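PDB 3AF6: transcription termination factor FttA from Pyrococcus horikoshii, which probably terminates transcription as a zinc-dependent ribonuclease, cleaving nascent RNA at the exit channel of RNA polymerase and degrading the released transcript from its 5' end. Local coordinates for residues L290-F295 with R311-V316; V442-A447 with Y489-S494. All coordinates share one frame; numbering follows the deposited sequence.

Contact 1: residues L290-F295 with R311-V316; sequences LLQKDF and RDIKEV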
# COMPACT_ATOMS: atom_id res chain seq x y z
N LEU A 290 -7.43 -2.43 5.22
CA LEU A 290 -8.47 -3.33 4.76
C LEU A 290 -8.03 -4.78 4.87
O LEU A 290 -8.73 -5.61 5.45
CB LEU A 290 -8.85 -3.04 3.30
CG LEU A 290 -9.83 -4.08 2.76
CD1 LEU A 290 -11.13 -3.95 3.55
CD2 LEU A 290 -10.08 -3.88 1.27
N LEU A 291 -6.87 -5.08 4.30
CA LEU A 291 -6.35 -6.45 4.31
C LEU A 291 -6.11 -7.00 5.70
O LEU A 291 -6.22 -8.21 5.91
CB LEU A 291 -5.07 -6.54 3.49
CG LEU A 291 -5.25 -6.25 2.00
CD1 LEU A 291 -3.91 -6.38 1.31
CD2 LEU A 291 -6.27 -7.20 1.39
N GLN A 292 -5.80 -6.12 6.65
CA GLN A 292 -5.56 -6.53 8.03
C GLN A 292 -6.87 -6.93 8.73
O GLN A 292 -6.90 -7.92 9.48
CB GLN A 292 -4.88 -5.40 8.81
CG GLN A 292 -3.43 -5.19 8.43
CD GLN A 292 -2.87 -3.86 8.91
OE1 GLN A 292 -1.70 -3.55 8.68
NE2 GLN A 292 -3.71 -3.07 9.57
N LYS A 293 -7.93 -6.17 8.51
CA LYS A 293 -9.21 -6.49 9.12
C LYS A 293 -9.69 -7.77 8.47
O LYS A 293 -10.19 -8.68 9.14
CB LYS A 293 -10.23 -5.37 8.91
CG LYS A 293 -10.13 -4.26 9.95
CD LYS A 293 -11.16 -3.14 9.72
CE LYS A 293 -11.61 -2.47 11.03
NZ LYS A 293 -10.53 -1.77 11.81
N ASP A 294 -9.50 -7.85 7.16
CA ASP A 294 -9.90 -9.03 6.42
C ASP A 294 -9.15 -10.25 6.97
O ASP A 294 -9.72 -11.34 7.08
CB ASP A 294 -9.56 -8.81 4.94
CG ASP A 294 -10.04 -9.94 4.05
OD1 ASP A 294 -9.51 -10.07 2.92
OD2 ASP A 294 -10.95 -10.69 4.47
N PHE A 295 -7.89 -10.05 7.32
CA PHE A 295 -7.02 -11.11 7.85
C PHE A 295 -7.44 -11.68 9.21
O PHE A 295 -7.54 -12.90 9.37
CB PHE A 295 -5.58 -10.60 7.92
CG PHE A 295 -4.62 -11.57 8.54
CD1 PHE A 295 -4.66 -12.93 8.23
CD2 PHE A 295 -3.64 -11.12 9.43
CE1 PHE A 295 -3.75 -13.81 8.78
CE2 PHE A 295 -2.72 -12.00 9.99
CZ PHE A 295 -2.78 -13.35 9.66
N ARG A 311 -8.57 -2.80 17.43
CA ARG A 311 -7.97 -1.68 18.17
C ARG A 311 -6.51 -1.50 17.78
O ARG A 311 -5.98 -0.39 17.79
CB ARG A 311 -8.10 -1.89 19.69
CG ARG A 311 -7.62 -3.24 20.17
CD ARG A 311 -7.96 -3.48 21.64
NE ARG A 311 -7.09 -2.73 22.54
CZ ARG A 311 -7.14 -2.80 23.87
NH1 ARG A 311 -8.04 -3.60 24.46
NH2 ARG A 311 -6.31 -2.09 24.62
N ASP A 312 -5.86 -2.61 17.43
CA ASP A 312 -4.47 -2.60 17.02
C ASP A 312 -4.36 -1.96 15.64
O ASP A 312 -3.48 -1.15 15.38
CB ASP A 312 -3.92 -4.02 16.98
CG ASP A 312 -4.04 -4.72 18.32
OD1 ASP A 312 -3.54 -4.15 19.32
OD2 ASP A 312 -4.62 -5.82 18.37
N ILE A 313 -5.28 -2.34 14.76
CA ILE A 313 -5.31 -1.79 13.43
C ILE A 313 -5.65 -0.30 13.55
O ILE A 313 -5.18 0.52 12.77
CB ILE A 313 -6.35 -2.51 12.57
CG1 ILE A 313 -5.96 -3.98 12.45
CG2 ILE A 313 -6.46 -1.85 11.21
CD1 ILE A 313 -6.83 -4.78 11.51
N LYS A 314 -6.48 0.02 14.54
CA LYS A 314 -6.88 1.40 14.79
C LYS A 314 -5.62 2.18 15.15
O LYS A 314 -5.50 3.37 14.84
CB LYS A 314 -7.88 1.47 15.94
CG LYS A 314 -8.41 2.87 16.29
CD LYS A 314 -8.95 2.89 17.72
CE LYS A 314 -9.78 4.13 18.05
NZ LYS A 314 -11.15 4.08 17.46
N GLU A 315 -4.69 1.51 15.82
CA GLU A 315 -3.43 2.14 16.20
C GLU A 315 -2.55 2.41 14.98
O GLU A 315 -1.92 3.46 14.88
CB GLU A 315 -2.68 1.25 17.20
CG GLU A 315 -3.24 1.30 18.61
CD GLU A 315 -3.26 2.72 19.14
OE1 GLU A 315 -2.21 3.39 19.07
OE2 GLU A 315 -4.32 3.18 19.63
N VAL A 316 -2.52 1.46 14.04
CA VAL A 316 -1.75 1.61 12.82
C VAL A 316 -2.17 2.91 12.17
O VAL A 316 -1.34 3.75 11.81
CB VAL A 316 -2.04 0.45 11.83
CG1 VAL A 316 -1.47 0.77 10.45
CG2 VAL A 316 -1.46 -0.84 12.37

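Contact 2: residues V442-A447 with Y489-S494; sequences VLEEYA and YNPFLS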
# COMPACT_ATOMS: atom_id res chain seq x y z
N VAL A 442 -9.34 -6.60 -17.55
CA VAL A 442 -9.29 -7.45 -18.71
C VAL A 442 -10.68 -7.91 -19.13
O VAL A 442 -11.02 -7.84 -20.30
CB VAL A 442 -8.40 -8.68 -18.47
CG1 VAL A 442 -8.49 -9.63 -19.65
CG2 VAL A 442 -6.96 -8.25 -18.28
N LEU A 443 -11.50 -8.36 -18.18
CA LEU A 443 -12.85 -8.81 -18.53
C LEU A 443 -13.82 -7.67 -18.85
O LEU A 443 -14.78 -7.86 -19.59
CB LEU A 443 -13.44 -9.66 -17.40
CG LEU A 443 -12.73 -10.97 -17.07
CD1 LEU A 443 -13.38 -11.59 -15.84
CD2 LEU A 443 -12.80 -11.92 -18.24
N GLU A 444 -13.55 -6.49 -18.30
CA GLU A 444 -14.41 -5.33 -18.51
C GLU A 444 -14.23 -4.72 -19.91
O GLU A 444 -15.18 -4.18 -20.48
CB GLU A 444 -14.14 -4.28 -17.42
CG GLU A 444 -15.18 -3.18 -17.30
CD GLU A 444 -15.08 -2.13 -18.41
OE1 GLU A 444 -13.97 -1.60 -18.62
OE2 GLU A 444 -16.11 -1.84 -19.04
N GLU A 445 -13.02 -4.79 -20.46
CA GLU A 445 -12.81 -4.27 -21.80
C GLU A 445 -13.33 -5.31 -22.75
O GLU A 445 -13.80 -5.01 -23.85
CB GLU A 445 -11.33 -4.02 -22.09
CG GLU A 445 -11.06 -3.58 -23.53
CD GLU A 445 -9.67 -3.00 -23.73
OE1 GLU A 445 -8.68 -3.75 -23.59
OE2 GLU A 445 -9.56 -1.79 -24.02
N TYR A 446 -13.24 -6.56 -22.33
CA TYR A 446 -13.70 -7.66 -23.15
C TYR A 446 -15.22 -7.68 -23.12
O TYR A 446 -15.86 -8.23 -24.01
CB TYR A 446 -13.15 -8.97 -22.61
CG TYR A 446 -13.69 -10.18 -23.31
CD1 TYR A 446 -13.37 -10.45 -24.64
CD2 TYR A 446 -14.55 -11.05 -22.64
CE1 TYR A 446 -13.91 -11.56 -25.29
CE2 TYR A 446 -15.08 -12.17 -23.28
CZ TYR A 446 -14.76 -12.41 -24.61
OH TYR A 446 -15.33 -13.50 -25.25
N ALA A 447 -15.79 -7.09 -22.07
CA ALA A 447 -17.24 -7.03 -21.92
C ALA A 447 -17.86 -6.05 -22.91
O ALA A 447 -18.85 -6.38 -23.57
CB ALA A 447 -17.58 -6.61 -20.49
N TYR A 489 -17.57 8.17 -16.76
CA TYR A 489 -17.34 6.74 -16.97
C TYR A 489 -16.45 6.13 -15.90
O TYR A 489 -15.68 6.83 -15.23
CB TYR A 489 -16.69 6.50 -18.34
CG TYR A 489 -16.48 5.03 -18.65
CD1 TYR A 489 -17.55 4.13 -18.58
CD2 TYR A 489 -15.23 4.55 -19.02
CE1 TYR A 489 -17.37 2.77 -18.87
CE2 TYR A 489 -15.04 3.19 -19.31
CZ TYR A 489 -16.11 2.31 -19.24
OH TYR A 489 -15.93 0.98 -19.52
N ASN A 490 -16.55 4.81 -15.75
CA ASN A 490 -15.77 4.09 -14.77
C ASN A 490 -15.93 2.59 -15.00
O ASN A 490 -17.00 2.03 -14.77
CB ASN A 490 -16.25 4.45 -13.36
CG ASN A 490 -15.19 4.23 -12.32
OD1 ASN A 490 -14.61 3.15 -12.22
ND2 ASN A 490 -14.91 5.27 -11.53
N PRO A 491 -14.86 1.91 -15.46
CA PRO A 491 -14.90 0.47 -15.72
C PRO A 491 -15.15 -0.40 -14.48
O PRO A 491 -15.54 -1.56 -14.61
CB PRO A 491 -13.54 0.20 -16.35
CG PRO A 491 -12.66 1.20 -15.68
CD PRO A 491 -13.52 2.45 -15.73
N PHE A 492 -14.94 0.17 -13.30
CA PHE A 492 -15.16 -0.57 -12.06
C PHE A 492 -16.65 -0.61 -11.74
O PHE A 492 -17.14 -1.55 -11.12
CB PHE A 492 -14.40 0.08 -10.90
CG PHE A 492 -12.91 0.06 -11.06
CD1 PHE A 492 -12.18 1.25 -11.06
CD2 PHE A 492 -12.23 -1.14 -11.24
CE1 PHE A 492 -10.80 1.24 -11.24
CE2 PHE A 492 -10.85 -1.16 -11.42
CZ PHE A 492 -10.14 0.03 -11.42
N LEU A 493 -17.36 0.43 -12.17
CA LEU A 493 -18.80 0.53 -11.94
C LEU A 493 -19.57 -0.41 -12.87
O LEU A 493 -20.74 -0.70 -12.62
CB LEU A 493 -19.28 1.97 -12.20
CG LEU A 493 -18.83 3.11 -11.29
CD1 LEU A 493 -19.27 4.43 -11.89
CD2 LEU A 493 -19.41 2.93 -9.90
N SER A 494 -18.91 -0.87 -13.93
CA SER A 494 -19.53 -1.77 -14.90
C SER A 494 -20.58 -2.68 -14.27
O SER A 494 -20.30 -3.42 -13.32
CB SER A 494 -18.47 -2.62 -15.59
OG SER A 494 -19.07 -3.58 -16.44

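Contact 1: residues L290-F295 with R311-V316
The side-chain amide nitrogen NE2 of Gln-292 faces hydrocarbon across this contact: it lies 3.4 Å from Ile-313 CG2, with Val-316 CG2 looser at 4.2 Å from the same NE2. No hydrogen bond joins the two segments. The glutamine reaches this place because CG sits beside the backbone N (chi1 -72°) and the chain then runs extended, sliding past Ile-313 in the opposite direction. Ile-313 answers with both of its branches. Its CD1 comes up to the helix, 3.4 Å from Gln-292 CB and 3.5 Å from the backbone N of Lys-293, while CG2 stays with the amide. On the other flank, Lys-293 touches Ile-313 CD1 with its CG, 3.7 Å away, and its chain, bent further out, brings NZ to 4.1 Å from Ile-313 CG2.

Val-289 and Ile-296 also touch Ile-313, so four residues of helix 282-301 surround it in the spacing of a knob in a hole. The short axes run antiparallel at 170° and approach to 10.4 Å. Both helices belong to the connection between the adjacent parallel strands 278-280 and 320-322 of the metallo-beta-lactamase domain. The Gln-292 side chain, which also rests on Pro-266, is about 9 Å from that of the zinc ligand His-261. Without a hydrogen bond, the pairing rests on van der Waals packing round one isoleucine, against which the amide contributes bulk, not a bond.

Contact 2: residues V442-A447 with Y489-S494
Glu-444 meets three residues of the loop with a single folded side chain. Its CG stands opposite the backbone N (chi1 -165°), which sends the chain out from helix 435-447, and a bend at chi2 (-76°) then swings the carboxylate toward Tyr-489. There OE2 of Glu-444 comes within 2.9 Å of Tyr-489 OH, at the ring edge and near the ring plane, while the carboxylate plane is turned 62° from that of the ring. The two side chains arrive from opposite directions. The aliphatic part of the glutamate is used as well: its CG lies 3.7 Å from Ser-494 CB and 3.2 Å from Pro-491 O, so the loop meets this part with one carbonyl oxygen and one CB.

Within the loop, Pro-491 lies against the tyrosine: its N is 4.0 Å above the Tyr-489 ring plane, offset toward the rim. An Asx turn spans the proline, with Phe-492 N donating to Asn-490 OD1 at 3.2 Å. Pro-491 and Phe-492 also pack on Met-441, tying the loop to the same helix one turn earlier. Arg-448 stands close by, giving a weak hydrogen bond to Tyr-489 OH and a long, weak ion pair to Glu-444 OE2. Within the beta-CASP region, then, a carboxylate, a phenol and a guanidinium gather where the helix faces the loop leading to strand 497-499; the arginine would probably favour a charged glutamate.

How the contacts relate
Contact 1 is buried in the metallo-beta-lactamase domain, while contact 2 is partly buried in the beta-CASP region, farther from the centre of the chain. Their centres are 30 Å apart and their nearest atoms about 13 Å, and they share no helix or strand. In contact 1 two helices pair side by side within one strand-to-strand connection; in contact 2 a helix meets a loop that leads into an edge strand of the six-stranded parallel sheet. Chemically, the first packs an isoleucine against a glutamine amide and a lysine stem without a hydrogen bond, its glutamine side chain about 9 Å from that of His-261, whereas the second centres on a carboxylate with polar neighbours, away from the annotated sites.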